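Local coordinates for kinesin-like protein (Caenorhabditis elegans, PDB 5X3E) that probably works as a kinesin-6 motor, coupling ATP binding and hydrolysis to force production along microtubules, at residues V38-L52 / M407-N421. Numbering follows the deposited sequence.
Sequences VVCRLCPYTGSTPSL and MVICVNPKPDDYDEN
Val38 lays its CG1 against Ile409 CG1, 3.6 Å away, where two parallel strands of the central kinesin motor sheet run side by side. Val39 turns both N-H and C=O to the neighbouring strand: its N gives a nearly straight bond to Met407 O, and its O takes Ile409 N at 2.6 Å in the carbonyl plane. Beta-branched residues suit such extended backbone, and Val39 CG2 meets Val408 CG2 on the other side of the sheet. The slim Cys40 lets Val411 CG2 rest against its SG and Leu42 CD2, a patch that Ile60 also touches. Arg41 continues the backbone pairing with Ile409 and Val411, while its extended side chain leads away to Thr129 and Gln93. Cys43 SG sits 3.4 Å from Asn412 CG; that amide forms an Asx turn with Lys414 N and reaches Gly123 O in the presumed P-loop. Tyr45, with CG anti to its N (chi1 170°), spreads its ring beneath Lys414 CA, 4.1 Å from the centroid, and its CB packs on Pro413. Trading it for an alanine would keep the CB contact but would probably leave Lys414 CA without its aromatic face and Thr49 O without its weak hydroxyl bond. Ser51 N binds Pro413 O at 2.7 Å; small and polar, its side chain fits beside Lys414 O and receives a weak bond from Asn421 ND2, whose stronger bond is to Asn412 O. Leu52 CD1 closes over Pro413 CA. Backbone bonds thus join the strands and, through Ser51 N, the returning loop, while proline packing and the shared asparagine amide link that loop to helix 418-424.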
loop_
_atom_site.group_PDB
_atom_site.type_symbol
_atom_site.label_atom_id
_atom_site.label_comp_id
_atom_site.label_asym_id
_atom_site.label_seq_id
_atom_site.Cartn_x
_atom_site.Cartn_y
_atom_site.Cartn_z
ATOM N N VAL A 38 6.073 2.152 13.293
ATOM C CA VAL A 38 4.922 1.303 13.564
ATOM C C VAL A 38 3.965 2.087 14.445
ATOM O O VAL A 38 4.355 2.576 15.514
ATOM C CB VAL A 38 5.325 -0.018 14.237
ATOM C CG1 VAL A 38 4.099 -0.871 14.489
ATOM C CG2 VAL A 38 6.319 -0.763 13.370
ATOM N N VAL A 39 2.717 2.213 13.997
ATOM C CA VAL A 39 1.681 2.883 14.769
ATOM C C VAL A 39 0.552 1.888 14.997
ATOM O O VAL A 39 0.436 0.866 14.313
ATOM C CB VAL A 39 1.150 4.162 14.089
ATOM C CG1 VAL A 39 2.300 5.084 13.708
ATOM C CG2 VAL A 39 0.289 3.815 12.882
ATOM N N CYS A 40 -0.274 2.188 15.989
ATOM C CA CYS A 40 -1.328 1.286 16.422
ATOM C C CYS A 40 -2.639 2.056 16.517
ATOM O O CYS A 40 -2.655 3.217 16.938
ATOM C CB CYS A 40 -0.963 0.640 17.765
ATOM S SG CYS A 40 -2.175 -0.523 18.402
ATOM N N ARG A 41 -3.735 1.412 16.114
ATOM C CA ARG A 41 -5.049 2.047 16.098
ATOM C C ARG A 41 -6.067 1.136 16.766
ATOM O O ARG A 41 -6.297 0.014 16.303
ATOM C CB ARG A 41 -5.505 2.383 14.678
ATOM C CG ARG A 41 -6.869 3.044 14.664
ATOM C CD ARG A 41 -7.421 3.219 13.269
ATOM N NE ARG A 41 -8.461 4.243 13.251
ATOM C CZ ARG A 41 -9.186 4.555 12.184
ATOM N NH1 ARG A 41 -8.989 3.916 11.040
ATOM N NH2 ARG A 41 -10.108 5.505 12.263
ATOM N N LEU A 42 -6.692 1.636 17.833
ATOM C CA LEU A 42 -7.737 0.895 18.524
ATOM C C LEU A 42 -9.085 1.137 17.846
ATOM O O LEU A 42 -9.429 2.280 17.521
ATOM C CB LEU A 42 -7.823 1.335 19.990
ATOM C CG LEU A 42 -6.568 1.406 20.868
ATOM C CD1 LEU A 42 -6.958 1.475 22.345
ATOM C CD2 LEU A 42 -5.600 0.279 20.608
ATOM N N CYS A 43 -9.843 0.074 17.637
ATOM C CA CYS A 43 -11.183 0.244 17.100
ATOM C C CYS A 43 -12.165 0.541 18.237
ATOM O O CYS A 43 -11.842 0.349 19.413
ATOM C CB CYS A 43 -11.609 -1.007 16.340
ATOM S SG CYS A 43 -11.575 -2.483 17.342
ATOM N N PRO A 44 -13.365 1.033 17.919
ATOM C CA PRO A 44 -14.355 1.277 18.977
ATOM C C PRO A 44 -14.696 0.003 19.746
ATOM O O PRO A 44 -14.851 -1.074 19.165
ATOM C CB PRO A 44 -15.567 1.825 18.212
ATOM C CG PRO A 44 -15.310 1.490 16.762
ATOM C CD PRO A 44 -13.829 1.553 16.620
ATOM N N TYR A 45 -14.799 0.140 21.070
ATOM C CA TYR A 45 -15.093 -0.974 21.971
ATOM C C TYR A 45 -16.018 -0.496 23.083
ATOM O O TYR A 45 -15.608 0.301 23.932
ATOM C CB TYR A 45 -13.812 -1.567 22.556
ATOM C CG TYR A 45 -14.061 -2.557 23.673
ATOM C CD1 TYR A 45 -14.793 -3.714 23.455
ATOM C CD2 TYR A 45 -13.560 -2.331 24.950
ATOM C CE1 TYR A 45 -15.024 -4.615 24.471
ATOM C CE2 TYR A 45 -13.784 -3.229 25.973
ATOM C CZ TYR A 45 -14.514 -4.371 25.727
ATOM O OH TYR A 45 -14.740 -5.265 26.749
ATOM N N THR A 46 -17.258 -0.981 23.077
ATOM C CA THR A 46 -18.257 -0.596 24.076
ATOM C C THR A 46 -18.376 -1.652 25.177
ATOM O O THR A 46 -19.437 -2.235 25.403
ATOM C CB THR A 46 -19.605 -0.359 23.402
ATOM O OG1 THR A 46 -20.067 -1.584 22.820
ATOM C CG2 THR A 46 -19.472 0.688 22.307
ATOM N N GLY A 47 -17.264 -1.902 25.874
ATOM C CA GLY A 47 -17.243 -2.871 26.947
ATOM C C GLY A 47 -16.560 -2.315 28.186
ATOM O O GLY A 47 -15.951 -1.244 28.159
ATOM N N SER A 48 -16.686 -3.063 29.285
ATOM C CA SER A 48 -16.027 -2.703 30.535
ATOM C C SER A 48 -14.718 -3.442 30.770
ATOM O O SER A 48 -13.896 -2.970 31.564
ATOM C CB SER A 48 -16.952 -2.964 31.726
ATOM O OG SER A 48 -17.356 -4.321 31.760
ATOM N N THR A 49 -14.509 -4.589 30.118
ATOM C CA THR A 49 -13.303 -5.393 30.299
ATOM C C THR A 49 -12.485 -5.378 29.013
ATOM O O THR A 49 -12.716 -6.196 28.115
ATOM C CB THR A 49 -13.654 -6.829 30.701
ATOM O OG1 THR A 49 -14.341 -7.475 29.620
ATOM C CG2 THR A 49 -14.525 -6.850 31.950
ATOM N N PRO A 50 -11.524 -4.467 28.879
ATOM C CA PRO A 50 -10.658 -4.430 27.696
ATOM C C PRO A 50 -9.403 -5.271 27.867
ATOM O O PRO A 50 -8.876 -5.438 28.967
ATOM C CB PRO A 50 -10.309 -2.940 27.591
ATOM C CG PRO A 50 -10.273 -2.497 29.021
ATOM C CD PRO A 50 -11.290 -3.319 29.770
ATOM N N SER A 51 -8.924 -5.821 26.750
ATOM C CA SER A 51 -7.682 -6.585 26.795
ATOM C C SER A 51 -6.450 -5.693 26.701
ATOM O O SER A 51 -5.342 -6.162 26.988
ATOM C CB SER A 51 -7.650 -7.631 25.676
ATOM O OG SER A 51 -7.711 -7.024 24.399
ATOM N N LEU A 52 -6.616 -4.431 26.309
ATOM C CA LEU A 52 -5.518 -3.474 26.316
ATOM C C LEU A 52 -6.079 -2.057 26.352
ATOM O O LEU A 52 -7.216 -1.804 25.945
ATOM C CB LEU A 52 -4.573 -3.673 25.116
ATOM C CG LEU A 52 -4.932 -3.528 23.628
ATOM C CD1 LEU A 52 -6.101 -4.413 23.212
ATOM C CD2 LEU A 52 -5.176 -2.079 23.224
ATOM N N MET A 407 3.959 0.874 9.312
ATOM C CA MET A 407 3.031 -0.205 9.611
ATOM C C MET A 407 1.974 0.290 10.589
ATOM O O MET A 407 2.296 0.923 11.604
ATOM C CB MET A 407 3.764 -1.420 10.187
ATOM C CG MET A 407 2.835 -2.569 10.550
ATOM S SD MET A 407 3.578 -4.186 10.260
ATOM C CE MET A 407 5.293 -3.817 10.613
ATOM N N VAL A 408 0.717 0.015 10.267
ATOM C CA VAL A 408 -0.422 0.385 11.096
ATOM C C VAL A 408 -0.975 -0.895 11.708
ATOM O O VAL A 408 -1.605 -1.704 11.013
ATOM C CB VAL A 408 -1.496 1.125 10.290
ATOM C CG1 VAL A 408 -2.672 1.471 11.181
ATOM C CG2 VAL A 408 -0.908 2.371 9.651
ATOM N N ILE A 409 -0.724 -1.095 12.998
ATOM C CA ILE A 409 -1.236 -2.249 13.725
ATOM C C ILE A 409 -2.638 -1.916 14.216
ATOM O O ILE A 409 -2.813 -1.079 15.103
ATOM C CB ILE A 409 -0.322 -2.633 14.894
ATOM C CG1 ILE A 409 1.103 -2.872 14.403
ATOM C CG2 ILE A 409 -0.850 -3.874 15.597
ATOM C CD1 ILE A 409 1.217 -4.016 13.444
ATOM N N CYS A 410 -3.640 -2.569 13.639
ATOM C CA CYS A 410 -5.015 -2.437 14.099
ATOM C C CYS A 410 -5.296 -3.523 15.130
ATOM O O CYS A 410 -5.045 -4.706 14.872
ATOM C CB CYS A 410 -5.983 -2.552 12.919
ATOM S SG CYS A 410 -5.789 -1.240 11.677
ATOM N N VAL A 411 -5.830 -3.136 16.286
ATOM C CA VAL A 411 -6.103 -4.088 17.359
ATOM C C VAL A 411 -7.485 -3.817 17.938
ATOM O O VAL A 411 -7.921 -2.665 18.029
ATOM C CB VAL A 411 -5.036 -4.044 18.473
ATOM C CG1 VAL A 411 -3.705 -4.599 17.979
ATOM C CG2 VAL A 411 -4.868 -2.642 18.981
ATOM N N ASN A 412 -8.179 -4.889 18.325
ATOM C CA ASN A 412 -9.479 -4.772 18.961
ATOM C C ASN A 412 -9.326 -4.890 20.468
ATOM O O ASN A 412 -8.773 -5.892 20.947
ATOM C CB ASN A 412 -10.433 -5.841 18.440
ATOM C CG ASN A 412 -11.888 -5.545 18.780
ATOM O OD1 ASN A 412 -12.208 -5.130 19.893
ATOM N ND2 ASN A 412 -12.771 -5.736 17.807
ATOM N N PRO A 413 -9.781 -3.899 21.243
ATOM C CA PRO A 413 -9.651 -3.980 22.709
ATOM C C PRO A 413 -10.544 -5.025 23.353
ATOM O O PRO A 413 -10.443 -5.223 24.572
ATOM C CB PRO A 413 -10.042 -2.568 23.178
ATOM C CG PRO A 413 -9.995 -1.707 21.945
ATOM C CD PRO A 413 -10.349 -2.613 20.812
ATOM N N LYS A 414 -11.419 -5.679 22.595
ATOM C CA LYS A 414 -12.300 -6.683 23.173
ATOM C C LYS A 414 -11.470 -7.793 23.817
ATOM O O LYS A 414 -10.448 -8.206 23.256
ATOM C CB LYS A 414 -13.234 -7.251 22.101
ATOM C CG LYS A 414 -14.665 -7.454 22.588
ATOM C CD LYS A 414 -15.641 -7.749 21.458
ATOM C CE LYS A 414 -17.064 -7.878 21.997
ATOM N NZ LYS A 414 -18.065 -8.114 20.920
ATOM N N PRO A 415 -11.872 -8.297 24.989
ATOM C CA PRO A 415 -11.069 -9.339 25.653
ATOM C C PRO A 415 -10.989 -10.630 24.865
ATOM O O PRO A 415 -10.119 -11.461 25.153
ATOM C CB PRO A 415 -11.800 -9.543 26.986
ATOM C CG PRO A 415 -13.214 -9.223 26.662
ATOM C CD PRO A 415 -13.149 -8.072 25.689
ATOM N N ASP A 416 -11.879 -10.830 23.894
ATOM C CA ASP A 416 -11.818 -12.023 23.059
ATOM C C ASP A 416 -10.538 -12.054 22.231
ATOM O O ASP A 416 -9.947 -13.121 22.028
ATOM C CB ASP A 416 -13.043 -12.074 22.151
ATOM C CG ASP A 416 -14.312 -12.340 22.916
ATOM O OD1 ASP A 416 -14.216 -12.784 24.080
ATOM O OD2 ASP A 416 -15.401 -12.076 22.366
ATOM N N ASP A 417 -10.096 -10.894 21.741
ATOM C CA ASP A 417 -8.912 -10.793 20.898
ATOM C C ASP A 417 -7.625 -10.606 21.693
ATOM O O ASP A 417 -6.650 -10.079 21.148
ATOM C CB ASP A 417 -9.064 -9.640 19.900
ATOM C CG ASP A 417 -10.034 -9.952 18.778
ATOM O OD1 ASP A 417 -10.695 -11.012 18.832
ATOM O OD2 ASP A 417 -10.136 -9.126 17.843
ATOM N N TYR A 418 -7.593 -11.035 22.955
ATOM C CA TYR A 418 -6.434 -10.773 23.805
ATOM C C TYR A 418 -5.171 -11.422 23.248
ATOM O O TYR A 418 -4.176 -10.741 22.976
ATOM C CB TYR A 418 -6.701 -11.273 25.227
ATOM C CG TYR A 418 -5.500 -11.149 26.137
ATOM C CD1 TYR A 418 -5.275 -9.990 26.865
ATOM C CD2 TYR A 418 -4.577 -12.186 26.253
ATOM C CE1 TYR A 418 -4.180 -9.871 27.693
ATOM C CE2 TYR A 418 -3.472 -12.072 27.073
ATOM C CZ TYR A 418 -3.276 -10.914 27.791
ATOM O OH TYR A 418 -2.177 -10.803 28.611
ATOM N N ASP A 419 -5.189 -12.750 23.090
ATOM C CA ASP A 419 -3.991 -13.462 22.657
ATOM C C ASP A 419 -3.548 -13.030 21.265
ATOM O O ASP A 419 -2.346 -12.979 20.982
ATOM C CB ASP A 419 -4.237 -14.970 22.701
ATOM C CG ASP A 419 -4.354 -15.498 24.119
ATOM O OD1 ASP A 419 -3.613 -15.006 24.994
ATOM O OD2 ASP A 419 -5.190 -16.394 24.361
ATOM N N GLU A 420 -4.499 -12.709 20.385
ATOM C CA GLU A 420 -4.134 -12.272 19.044
ATOM C C GLU A 420 -3.553 -10.864 19.045
ATOM O O GLU A 420 -2.755 -10.525 18.163
ATOM C CB GLU A 420 -5.345 -12.354 18.118
ATOM C CG GLU A 420 -5.709 -13.773 17.708
ATOM C CD GLU A 420 -4.601 -14.448 16.917
ATOM O OE1 GLU A 420 -3.927 -13.754 16.125
ATOM O OE2 GLU A 420 -4.404 -15.671 17.090
ATOM N N ASN A 421 -3.933 -10.033 20.019
ATOM C CA ASN A 421 -3.303 -8.722 20.141
ATOM C C ASN A 421 -1.872 -8.843 20.648
ATOM O O ASN A 421 -1.037 -7.981 20.357
ATOM C CB ASN A 421 -4.124 -7.820 21.063
ATOM C CG ASN A 421 -5.486 -7.470 20.480
ATOM O OD1 ASN A 421 -5.704 -7.556 19.271
ATOM N ND2 ASN A 421 -6.410 -7.071 21.346
#